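Local coordinates for protein arginine decarboxylase (Campylobacter jejuni subsp. jejuni, PDB 3NZP) that probably catalyses the decarboxylation of arginine to agmatine, a step of polyamine biosynthesis, using pyridoxal 5'-phosphate as cofactor, at residues Ile59-Gly64 against Gly322-Ala327; Ala268-Gly273 against Asp316-Ser321; Gly274-Tyr279 against Arg288-Arg293. One frame throughout, in Å; residues are numbered along the deposited sequence.

Interaction 1 of 3, residues Ile59-Gly64 against Gly322-Ala327. With PLP (pyridoxal-5'-phosphate), chain E.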
loop_
_atom_site.group_PDB
_atom_site.type_symbol
_atom_site.label_atom_id
_atom_site.label_comp_id
_atom_site.label_asym_id
_atom_site.label_seq_id
_atom_site.Cartn_x
_atom_site.Cartn_y
_atom_site.Cartn_z
ATOM N N ILE B 59 -3.843 17.952 20.741
ATOM C CA ILE B 59 -4.168 17.334 22.012
ATOM C C ILE B 59 -5.044 18.260 22.835
ATOM O O ILE B 59 -6.097 17.854 23.316
ATOM C CB ILE B 59 -2.902 17.019 22.811
ATOM C CG1 ILE B 59 -2.064 15.991 22.064
ATOM C CG2 ILE B 59 -3.269 16.486 24.189
ATOM C CD1 ILE B 59 -0.741 15.720 22.722
ATOM N N GLU B 60 -4.613 19.504 23.005
ATOM C CA GLU B 60 -5.400 20.438 23.787
ATOM C C GLU B 60 -6.684 20.792 23.065
ATOM O O GLU B 60 -7.630 21.305 23.659
ATOM C CB GLU B 60 -4.595 21.700 24.118
ATOM C CG GLU B 60 -3.773 22.269 22.987
ATOM C CD GLU B 60 -2.748 23.302 23.474
ATOM O OE1 GLU B 60 -1.915 22.961 24.357
ATOM O OE2 GLU B 60 -2.771 24.452 22.963
ATOM N N ASN B 61 -6.729 20.496 21.780
ATOM C CA ASN B 61 -7.922 20.777 21.020
ATOM C C ASN B 61 -8.962 19.689 21.332
ATOM O O ASN B 61 -10.141 19.980 21.473
ATOM C CB ASN B 61 -7.562 20.832 19.544
ATOM C CG ASN B 61 -8.688 21.355 18.694
ATOM O OD1 ASN B 61 -9.386 22.297 19.073
ATOM N ND2 ASN B 61 -8.869 20.752 17.522
ATOM N N ILE B 62 -8.517 18.443 21.467
ATOM C CA ILE B 62 -9.422 17.345 21.792
ATOM C C ILE B 62 -9.918 17.524 23.223
ATOM O O ILE B 62 -11.124 17.633 23.459
ATOM C CB ILE B 62 -8.724 15.970 21.657
ATOM C CG1 ILE B 62 -8.400 15.702 20.188
ATOM C CG2 ILE B 62 -9.621 14.853 22.171
ATOM C CD1 ILE B 62 -7.679 14.409 19.959
ATOM N N TYR B 63 -8.997 17.566 24.179
ATOM C CA TYR B 63 -9.386 17.758 25.571
ATOM C C TYR B 63 -10.201 19.046 25.731
ATOM O O TYR B 63 -11.170 19.093 26.495
ATOM C CB TYR B 63 -8.148 17.791 26.461
ATOM C CG TYR B 63 -7.667 16.412 26.792
ATOM C CD1 TYR B 63 -6.860 15.692 25.915
ATOM C CD2 TYR B 63 -8.074 15.799 27.967
ATOM C CE1 TYR B 63 -6.472 14.383 26.210
ATOM C CE2 TYR B 63 -7.700 14.504 28.270
ATOM C CZ TYR B 63 -6.902 13.802 27.393
ATOM O OH TYR B 63 -6.563 12.514 27.735
ATOM N N GLY B 64 -9.811 20.077 24.986
ATOM C CA GLY B 64 -10.511 21.345 25.039
ATOM C C GLY B 64 -11.992 21.210 24.741
ATOM O O GLY B 64 -12.831 21.635 25.531
ATOM N N GLY B 322 -6.835 8.598 16.620
ATOM C CA GLY B 322 -5.438 8.779 16.295
ATOM C C GLY B 322 -5.266 9.677 15.088
ATOM O O GLY B 322 -4.491 10.630 15.111
ATOM N N ARG B 323 -5.997 9.382 14.022
ATOM C CA ARG B 323 -5.887 10.175 12.812
ATOM C C ARG B 323 -5.990 11.671 13.110
ATOM O O ARG B 323 -5.174 12.463 12.647
ATOM C CB ARG B 323 -6.975 9.773 11.827
ATOM C CG ARG B 323 -6.916 10.522 10.519
ATOM C CD ARG B 323 -8.179 10.275 9.736
ATOM N NE ARG B 323 -8.288 8.907 9.240
ATOM C CZ ARG B 323 -7.701 8.476 8.129
ATOM N NH1 ARG B 323 -7.847 7.221 7.746
ATOM N NH2 ARG B 323 -6.967 9.300 7.396
ATOM N N PHE B 324 -6.981 12.048 13.904
ATOM C CA PHE B 324 -7.211 13.442 14.248
ATOM C C PHE B 324 -6.000 14.141 14.856
ATOM O O PHE B 324 -5.610 15.242 14.432
ATOM C CB PHE B 324 -8.383 13.534 15.216
ATOM C CG PHE B 324 -8.820 14.926 15.490
ATOM C CD1 PHE B 324 -9.730 15.554 14.653
ATOM C CD2 PHE B 324 -8.291 15.628 16.568
ATOM C CE1 PHE B 324 -10.114 16.872 14.878
ATOM C CE2 PHE B 324 -8.662 16.942 16.806
ATOM C CZ PHE B 324 -9.577 17.570 15.957
ATOM N N VAL B 325 -5.392 13.498 15.843
ATOM C CA VAL B 325 -4.250 14.082 16.534
ATOM C C VAL B 325 -2.927 13.979 15.773
ATOM O O VAL B 325 -2.018 14.796 15.968
ATOM C CB VAL B 325 -4.124 13.446 17.950
ATOM C CG1 VAL B 325 -3.685 12.016 17.847
ATOM C CG2 VAL B 325 -3.180 14.243 18.795
ATOM N N ALA B 326 -2.825 13.015 14.868
ATOM C CA ALA B 326 -1.578 12.850 14.135
ATOM C C ALA B 326 -1.514 13.417 12.712
ATOM O O ALA B 326 -0.434 13.716 12.208
ATOM C CB ALA B 326 -1.197 11.390 14.128
ATOM N N ALA B 327 -2.663 13.594 12.078
ATOM C CA ALA B 327 -2.703 14.080 10.709
ATOM C C ALA B 327 -1.859 15.309 10.319
ATOM O O ALA B 327 -0.944 15.182 9.520
ATOM C CB ALA B 327 -4.146 14.302 10.301
HETATM N N1 PLP E . -9.223 2.188 17.904
HETATM C C2 PLP E . -9.014 0.932 17.496
HETATM C C2A PLP E . -9.441 -0.206 18.383
HETATM C C3 PLP E . -8.373 0.680 16.247
HETATM O O3 PLP E . -8.149 -0.607 15.825
HETATM C C4 PLP E . -7.990 1.824 15.422
HETATM C C4A PLP E . -7.333 1.630 14.113
HETATM C C5 PLP E . -8.250 3.151 15.938
HETATM C C6 PLP E . -8.881 3.273 17.184
HETATM C C5A PLP E . -7.870 4.414 15.151
HETATM O O4P PLP E . -9.021 5.011 14.525
HETATM P P PLP E . -8.535 6.341 13.734
HETATM O O1P PLP E . -9.728 7.110 13.334
HETATM O O2P PLP E . -7.614 7.265 14.662
HETATM O O3P PLP E . -7.721 5.930 12.421
#
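Ile62 and Phe324 make the main apolar contact between helix 52-72 and the short helix 323-326. Their side chains run past each other in opposite directions. Ile62 CG1 lies 3.6 Å from Phe324 CE2, and Ile62 CD1 lies 3.7 Å from Phe324 CD2. The Ile62 branch extends from beside its backbone N (chi1 -67°), which carries CD1 on to Val325 as well, 4.2 Å from Val325 CB. One turn earlier, Ile59 CG1 packs at 3.9 Å against Val325 CG2. That methyl is the branch of Val325 that stands anti to the backbone N.

The polar group at this interface is the Asn61 amide. Its ND2 reaches the edge of the Phe324 ring, 3.6 Å from Phe324 CZ. The two planes are only 22° apart, but ND2 sits near the ring plane, so the amide lies beside the ring and not over it. No hydrogen bond links residues 59-64 to residues 322-327.

Hydrogen bonds appear on the cofactor side of the short helix. Arg323 N donates to PLP O2P at 2.7 Å, and Gly322 N donates to the same oxygen, though its modelled length is too short to be trusted. The Arg323 side chain leads away from helix 52-72, and its guanidinium is held by Ser236 and Tyr279.

These residues belong to the PLP-binding TIM barrel. The backbone N-H groups of Gly322 and Arg323, near the start of the short helix, suit a phosphate, and the helix dipole probably adds to the attraction. The chemistry is therefore divided: hydrocarbon seats helix 323-326 on helix 52-72, while the amides of Gly322 and Arg323 serve the phosphate.

Interaction 2 of 3, residues Ala268-Gly273 against Asp316-Ser321. With PLP (pyridoxal-5'-phosphate), chain E.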
loop_
_atom_site.group_PDB
_atom_site.type_symbol
_atom_site.label_atom_id
_atom_site.label_comp_id
_atom_site.label_asym_id
_atom_site.label_seq_id
_atom_site.Cartn_x
_atom_site.Cartn_y
_atom_site.Cartn_z
ATOM N N ALA B 268 -16.552 2.874 32.374
ATOM C CA ALA B 268 -16.071 3.609 31.220
ATOM C C ALA B 268 -16.482 2.990 29.901
ATOM O O ALA B 268 -16.701 1.786 29.802
ATOM C CB ALA B 268 -14.554 3.758 31.275
ATOM N N ILE B 269 -16.608 3.846 28.895
ATOM C CA ILE B 269 -16.961 3.412 27.564
ATOM C C ILE B 269 -15.895 3.956 26.617
ATOM O O ILE B 269 -15.565 5.148 26.637
ATOM C CB ILE B 269 -18.355 3.922 27.145
ATOM C CG1 ILE B 269 -19.442 3.249 27.980
ATOM C CG2 ILE B 269 -18.607 3.595 25.700
ATOM C CD1 ILE B 269 -20.854 3.656 27.593
ATOM N N ASN B 270 -15.336 3.062 25.809
ATOM C CA ASN B 270 -14.302 3.442 24.853
ATOM C C ASN B 270 -14.944 3.501 23.475
ATOM O O ASN B 270 -15.306 2.460 22.917
ATOM C CB ASN B 270 -13.185 2.398 24.867
ATOM C CG ASN B 270 -11.933 2.871 24.159
ATOM O OD1 ASN B 270 -11.997 3.380 23.028
ATOM N ND2 ASN B 270 -10.784 2.699 24.806
ATOM N N LEU B 271 -15.086 4.712 22.933
ATOM C CA LEU B 271 -15.699 4.914 21.609
ATOM C C LEU B 271 -14.788 4.509 20.466
ATOM O O LEU B 271 -15.232 4.384 19.327
ATOM C CB LEU B 271 -16.051 6.378 21.405
ATOM C CG LEU B 271 -16.808 7.001 22.553
ATOM C CD1 LEU B 271 -17.086 8.454 22.227
ATOM C CD2 LEU B 271 -18.095 6.223 22.769
ATOM N N GLY B 272 -13.509 4.335 20.769
ATOM C CA GLY B 272 -12.575 3.964 19.736
ATOM C C GLY B 272 -12.219 5.147 18.853
ATOM O O GLY B 272 -12.281 6.308 19.276
ATOM N N GLY B 273 -11.840 4.857 17.614
ATOM C CA GLY B 273 -11.480 5.926 16.699
ATOM C C GLY B 273 -12.659 6.345 15.861
ATOM O O GLY B 273 -13.809 6.053 16.207
ATOM N N ASP B 316 -17.325 6.974 32.100
ATOM C CA ASP B 316 -16.146 7.761 31.775
ATOM C C ASP B 316 -15.953 7.651 30.283
ATOM O O ASP B 316 -16.023 6.565 29.716
ATOM C CB ASP B 316 -14.923 7.223 32.507
ATOM C CG ASP B 316 -14.865 7.688 33.958
ATOM O OD1 ASP B 316 -14.263 6.977 34.796
ATOM O OD2 ASP B 316 -15.414 8.777 34.257
ATOM N N ILE B 317 -15.717 8.780 29.641
ATOM C CA ILE B 317 -15.546 8.777 28.203
ATOM C C ILE B 317 -14.110 8.490 27.793
ATOM O O ILE B 317 -13.188 9.123 28.287
ATOM C CB ILE B 317 -15.975 10.118 27.620
ATOM C CG1 ILE B 317 -17.445 10.375 27.953
ATOM C CG2 ILE B 317 -15.713 10.130 26.128
ATOM C CD1 ILE B 317 -17.937 11.735 27.561
ATOM N N PHE B 318 -13.931 7.526 26.893
ATOM C CA PHE B 318 -12.610 7.168 26.371
ATOM C C PHE B 318 -12.643 7.154 24.846
ATOM O O PHE B 318 -13.424 6.399 24.256
ATOM C CB PHE B 318 -12.200 5.774 26.834
ATOM C CG PHE B 318 -11.380 5.756 28.080
ATOM C CD1 PHE B 318 -11.954 6.050 29.308
ATOM C CD2 PHE B 318 -10.026 5.449 28.032
ATOM C CE1 PHE B 318 -11.189 6.031 30.470
ATOM C CE2 PHE B 318 -9.259 5.431 29.190
ATOM C CZ PHE B 318 -9.842 5.725 30.408
ATOM N N ILE B 319 -11.814 7.977 24.205
ATOM C CA ILE B 319 -11.766 7.983 22.740
ATOM C C ILE B 319 -10.364 7.597 22.275
ATOM O O ILE B 319 -9.374 7.914 22.936
ATOM C CB ILE B 319 -12.099 9.354 22.129
ATOM C CG1 ILE B 319 -11.034 10.365 22.505
ATOM C CG2 ILE B 319 -13.429 9.858 22.616
ATOM C CD1 ILE B 319 -11.164 11.641 21.757
ATOM N N GLU B 320 -10.275 6.890 21.151
ATOM C CA GLU B 320 -8.978 6.477 20.619
ATOM C C GLU B 320 -8.785 7.060 19.211
ATOM O O GLU B 320 -8.456 6.352 18.263
ATOM C CB GLU B 320 -8.871 4.946 20.589
ATOM C CG GLU B 320 -9.232 4.263 21.910
ATOM C CD GLU B 320 -9.093 2.732 21.867
ATOM O OE1 GLU B 320 -9.320 2.133 20.795
ATOM O OE2 GLU B 320 -8.769 2.126 22.917
ATOM N N SER B 321 -8.997 8.368 19.098
ATOM C CA SER B 321 -8.857 9.081 17.841
ATOM C C SER B 321 -7.391 9.331 17.572
ATOM O O SER B 321 -6.764 10.170 18.224
ATOM C CB SER B 321 -9.585 10.415 17.922
ATOM O OG SER B 321 -10.910 10.216 18.378
HETATM N N1 PLP E . -9.223 2.188 17.904
HETATM C C2 PLP E . -9.014 0.932 17.496
HETATM C C2A PLP E . -9.441 -0.206 18.383
HETATM C C3 PLP E . -8.373 0.680 16.247
HETATM O O3 PLP E . -8.149 -0.607 15.825
HETATM C C4 PLP E . -7.990 1.824 15.422
HETATM C C4A PLP E . -7.333 1.630 14.113
HETATM C C5 PLP E . -8.250 3.151 15.938
HETATM C C6 PLP E . -8.881 3.273 17.184
HETATM C C5A PLP E . -7.870 4.414 15.151
HETATM O O4P PLP E . -9.021 5.011 14.525
HETATM P P PLP E . -8.535 6.341 13.734
HETATM O O1P PLP E . -9.728 7.110 13.334
HETATM O O2P PLP E . -7.614 7.265 14.662
HETATM O O3P PLP E . -7.721 5.930 12.421
#
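Asn270 and Glu320 meet in the buried, cofactor end of this strand pair. Asn270 ND2 donates to Glu320 OE2 at 2.8 Å, and the amide and carboxylate planes stand 83° apart. The donor comes from above the carboxylate plane. Asn270 OD1 turns back to accept from Gly272 N, an Asx turn that fixes the rotation of the amide. Thr130 also binds Glu320 OE2. Glu320 runs extended beyond CG (chi2 -179°), which carries its carboxylate to both Asn270 and the cofactor. Its OE1 lies 2.9 Å from PLP N1, the pyridine nitrogen, as the equivalent carboxylate does in fold-type III decarboxylases.

Strands 268-272 and 316-319 are parallel neighbours, the last two of the eight-stranded TIM barrel. Helix 292-309 joins them in a beta-alpha-beta crossover. The ladder runs through Ile269 N to Asp316 O (2.9 Å), Phe318 N to Ile269 O and Leu271 N to Phe318 O. On the helix-covered face, Leu271 CD1 packs against Ile319 CG2 at 3.9 Å. Past Leu271 the segments stay joined: Glu320 N donates to Gly272 O, from above its carbonyl plane.

The other end is less enclosed. Phe318 and Asp316 are partly exposed there. Ala268 CB touches the Phe318 ring at CD1 (4.0 Å), while Asp316 directs OD2 to the backbone of Gly78.

Interaction 3 of 3, residues Gly274-Tyr279 against Arg288-Arg293. With PLP (pyridoxal-5'-phosphate), chain E.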
loop_
_atom_site.group_PDB
_atom_site.type_symbol
_atom_site.label_atom_id
_atom_site.label_comp_id
_atom_site.label_asym_id
_atom_site.label_seq_id
_atom_site.Cartn_x
_atom_site.Cartn_y
_atom_site.Cartn_z
ATOM N N GLY B 274 -12.385 7.035 14.759
ATOM C CA GLY B 274 -13.471 7.460 13.885
ATOM C C GLY B 274 -13.602 8.954 13.664
ATOM O O GLY B 274 -14.135 9.379 12.644
ATOM N N LEU B 275 -13.140 9.742 14.631
ATOM C CA LEU B 275 -13.187 11.190 14.528
ATOM C C LEU B 275 -12.528 11.490 13.193
ATOM O O LEU B 275 -11.349 11.173 12.998
ATOM C CB LEU B 275 -12.371 11.812 15.651
ATOM C CG LEU B 275 -12.821 13.179 16.153
ATOM C CD1 LEU B 275 -11.684 13.798 16.956
ATOM C CD2 LEU B 275 -13.202 14.071 14.982
ATOM N N ALA B 276 -13.285 12.085 12.272
ATOM C CA ALA B 276 -12.762 12.386 10.943
ATOM C C ALA B 276 -11.868 13.618 10.896
ATOM O O ALA B 276 -11.912 14.481 11.773
ATOM C CB ALA B 276 -13.911 12.527 9.961
ATOM N N VAL B 277 -11.043 13.690 9.859
ATOM C CA VAL B 277 -10.145 14.829 9.669
ATOM C C VAL B 277 -10.562 15.569 8.398
ATOM O O VAL B 277 -10.987 14.940 7.432
ATOM C CB VAL B 277 -8.672 14.356 9.528
ATOM C CG1 VAL B 277 -7.811 15.457 8.935
ATOM C CG2 VAL B 277 -8.129 13.953 10.890
ATOM N N GLU B 278 -10.457 16.894 8.397
ATOM C CA GLU B 278 -10.822 17.642 7.202
ATOM C C GLU B 278 -9.662 17.686 6.204
ATOM O O GLU B 278 -8.658 18.353 6.449
ATOM C CB GLU B 278 -11.232 19.066 7.555
ATOM C CG GLU B 278 -11.760 19.814 6.344
ATOM C CD GLU B 278 -12.920 19.070 5.697
ATOM O OE1 GLU B 278 -13.968 18.905 6.369
ATOM O OE2 GLU B 278 -12.778 18.641 4.529
ATOM N N TYR B 279 -9.810 16.983 5.085
ATOM C CA TYR B 279 -8.771 16.903 4.055
ATOM C C TYR B 279 -9.091 17.753 2.830
ATOM O O TYR B 279 -8.213 18.089 2.032
ATOM C CB TYR B 279 -8.594 15.441 3.626
ATOM C CG TYR B 279 -7.882 14.563 4.640
ATOM C CD1 TYR B 279 -6.496 14.583 4.746
ATOM C CD2 TYR B 279 -8.589 13.694 5.474
ATOM C CE1 TYR B 279 -5.825 13.761 5.647
ATOM C CE2 TYR B 279 -7.926 12.861 6.386
ATOM C CZ TYR B 279 -6.543 12.903 6.461
ATOM O OH TYR B 279 -5.850 12.083 7.342
ATOM N N ARG B 288 -15.836 15.738 6.274
ATOM C CA ARG B 288 -16.773 15.274 7.281
ATOM C C ARG B 288 -17.875 16.298 7.391
ATOM O O ARG B 288 -17.630 17.484 7.221
ATOM C CB ARG B 288 -16.093 15.110 8.641
ATOM C CG ARG B 288 -15.354 16.323 9.152
ATOM C CD ARG B 288 -15.001 16.090 10.616
ATOM N NE ARG B 288 -13.869 16.879 11.114
ATOM C CZ ARG B 288 -13.807 18.207 11.121
ATOM N NH1 ARG B 288 -14.814 18.929 10.645
ATOM N NH2 ARG B 288 -12.743 18.813 11.629
ATOM N N ASN B 289 -19.088 15.838 7.680
ATOM C CA ASN B 289 -20.227 16.739 7.800
ATOM C C ASN B 289 -20.461 17.191 9.216
ATOM O O ASN B 289 -21.532 17.662 9.557
ATOM C CB ASN B 289 -21.502 16.067 7.314
ATOM C CG ASN B 289 -21.982 14.962 8.260
ATOM O OD1 ASN B 289 -22.275 15.201 9.439
ATOM N ND2 ASN B 289 -22.062 13.745 7.741
ATOM N N TYR B 290 -19.478 17.072 10.064
ATOM C CA TYR B 290 -19.752 17.486 11.479
ATOM C C TYR B 290 -18.545 18.192 12.135
ATOM O O TYR B 290 -17.420 18.094 11.604
ATOM C CB TYR B 290 -20.168 16.301 12.353
ATOM C CG TYR B 290 -19.104 15.234 12.433
ATOM C CD1 TYR B 290 -18.155 15.234 13.437
ATOM C CD2 TYR B 290 -19.047 14.226 11.512
ATOM C CE1 TYR B 290 -17.150 14.210 13.524
ATOM C CE2 TYR B 290 -18.081 13.201 11.552
ATOM C CZ TYR B 290 -17.130 13.192 12.552
ATOM O OH TYR B 290 -16.203 12.201 12.583
ATOM N N THR B 291 -18.674 18.863 13.277
ATOM C CA THR B 291 -17.493 19.525 13.905
ATOM C C THR B 291 -16.999 18.746 15.129
ATOM O O THR B 291 -17.699 17.875 15.640
ATOM C CB THR B 291 -17.832 20.956 14.359
ATOM O OG1 THR B 291 -18.641 20.908 15.539
ATOM C CG2 THR B 291 -18.582 21.695 13.270
ATOM N N LEU B 292 -15.802 19.062 15.608
ATOM C CA LEU B 292 -15.277 18.358 16.772
ATOM C C LEU B 292 -16.223 18.574 17.952
ATOM O O LEU B 292 -16.590 17.626 18.651
ATOM C CB LEU B 292 -13.882 18.873 17.141
ATOM C CG LEU B 292 -12.967 17.907 17.905
ATOM C CD1 LEU B 292 -11.851 18.702 18.560
ATOM C CD2 LEU B 292 -13.737 17.143 18.962
ATOM N N ARG B 293 -16.626 19.828 18.154
ATOM C CA ARG B 293 -17.528 20.190 19.244
ATOM C C ARG B 293 -18.838 19.414 19.140
ATOM O O ARG B 293 -19.374 18.949 20.148
ATOM C CB ARG B 293 -17.794 21.707 19.230
ATOM C CG ARG B 293 -18.604 22.225 20.417
ATOM C CD ARG B 293 -17.981 21.805 21.736
ATOM N NE ARG B 293 -18.839 22.058 22.893
ATOM C CZ ARG B 293 -18.886 23.198 23.577
ATOM N NH1 ARG B 293 -19.710 23.302 24.609
ATOM N NH2 ARG B 293 -18.111 24.225 23.242
HETATM N N1 PLP E . -9.223 2.188 17.904
HETATM C C2 PLP E . -9.014 0.932 17.496
HETATM C C2A PLP E . -9.441 -0.206 18.383
HETATM C C3 PLP E . -8.373 0.680 16.247
HETATM O O3 PLP E . -8.149 -0.607 15.825
HETATM C C4 PLP E . -7.990 1.824 15.422
HETATM C C4A PLP E . -7.333 1.630 14.113
HETATM C C5 PLP E . -8.250 3.151 15.938
HETATM C C6 PLP E . -8.881 3.273 17.184
HETATM C C5A PLP E . -7.870 4.414 15.151
HETATM O O4P PLP E . -9.021 5.011 14.525
HETATM P P PLP E . -8.535 6.341 13.734
HETATM O O1P PLP E . -9.728 7.110 13.334
HETATM O O2P PLP E . -7.614 7.265 14.662
HETATM O O3P PLP E . -7.721 5.930 12.421
#
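The Arg288 guanidinium has Glu278 CB over one face and Ala276 O at its edge, close to its plane. Arg288 NE donates to that carbonyl at 3.2 Å. The acceptor is met from above its carbonyl plane, 66° out of it. The Tyr290 ring has Arg288 CD above the centre of one face, 4.0 Å from the plane, and Asn289 OD1 at its edge. Leu275 CD2 approaches the ring at 4.2 Å from Tyr290 CE1.

Tyr290 CG sits between its backbone N and carbonyl carbon (chi1 61°). This turns the ring back over Arg288 and brings the hydroxyl to the opposing loop. There Ala276 N donates to Tyr290 OH at 2.9 Å. The same hydroxyl bonds the backbone O of Ile238, so it ties two loops together. Ala276 CB fits beside both side chains and lies 3.6 Å from Arg288 CB.

Glu278 makes no salt bridge here. Its OE1 stays 4.4 Å from Arg288 NH1 and well out of the guanidinium plane, while OE2 accepts from the backbone N of Ser280 and Ser287. Nearer the phosphate end of the loop, Leu275 CD1 touches Leu292 CG at the start of helix 292-309.

Residues 274-279 follow barrel strand 268-272 and begin at the glycine-rich phosphate loop. Gly274 N donates to PLP O1P at 3.0 Å. Gly274 has a positive phi, a backbone shape readily adopted by glycine. With its N-H on Tyr290 OH and its C=O on Arg288 NE, Ala276 is held through both backbone polar groups, which probably steadies the loop a short way beyond the glycine that binds the phosphate.

All three contacts lie in the PLP-binding barrel and meet at one cofactor. Interaction 2 supplies Glu320, which faces the pyridine nitrogen, while interactions 1 and 3 bring backbone amides to different phosphate oxygens. Ser236 and Tyr519 also bond the cofactor. The centres of interactions 1 and 3 are about 11 Å apart. They join where Phe324 CG packs 3.4 Å from Leu275 CD1 and where Arg323 NH2 probably hydrogen-bonds Tyr279 OH at 3.0 Å. Interaction 2 touches interaction 1 through Ile319 CD1, 3.6 Å from Ile62 CG2. It touches interaction 3 through Ser321 OG, 3.5 Å from Leu275 CB. Residues 322-327 and 274-279 reach the phosphate; residues 59-64 and 288-293 back them from behind.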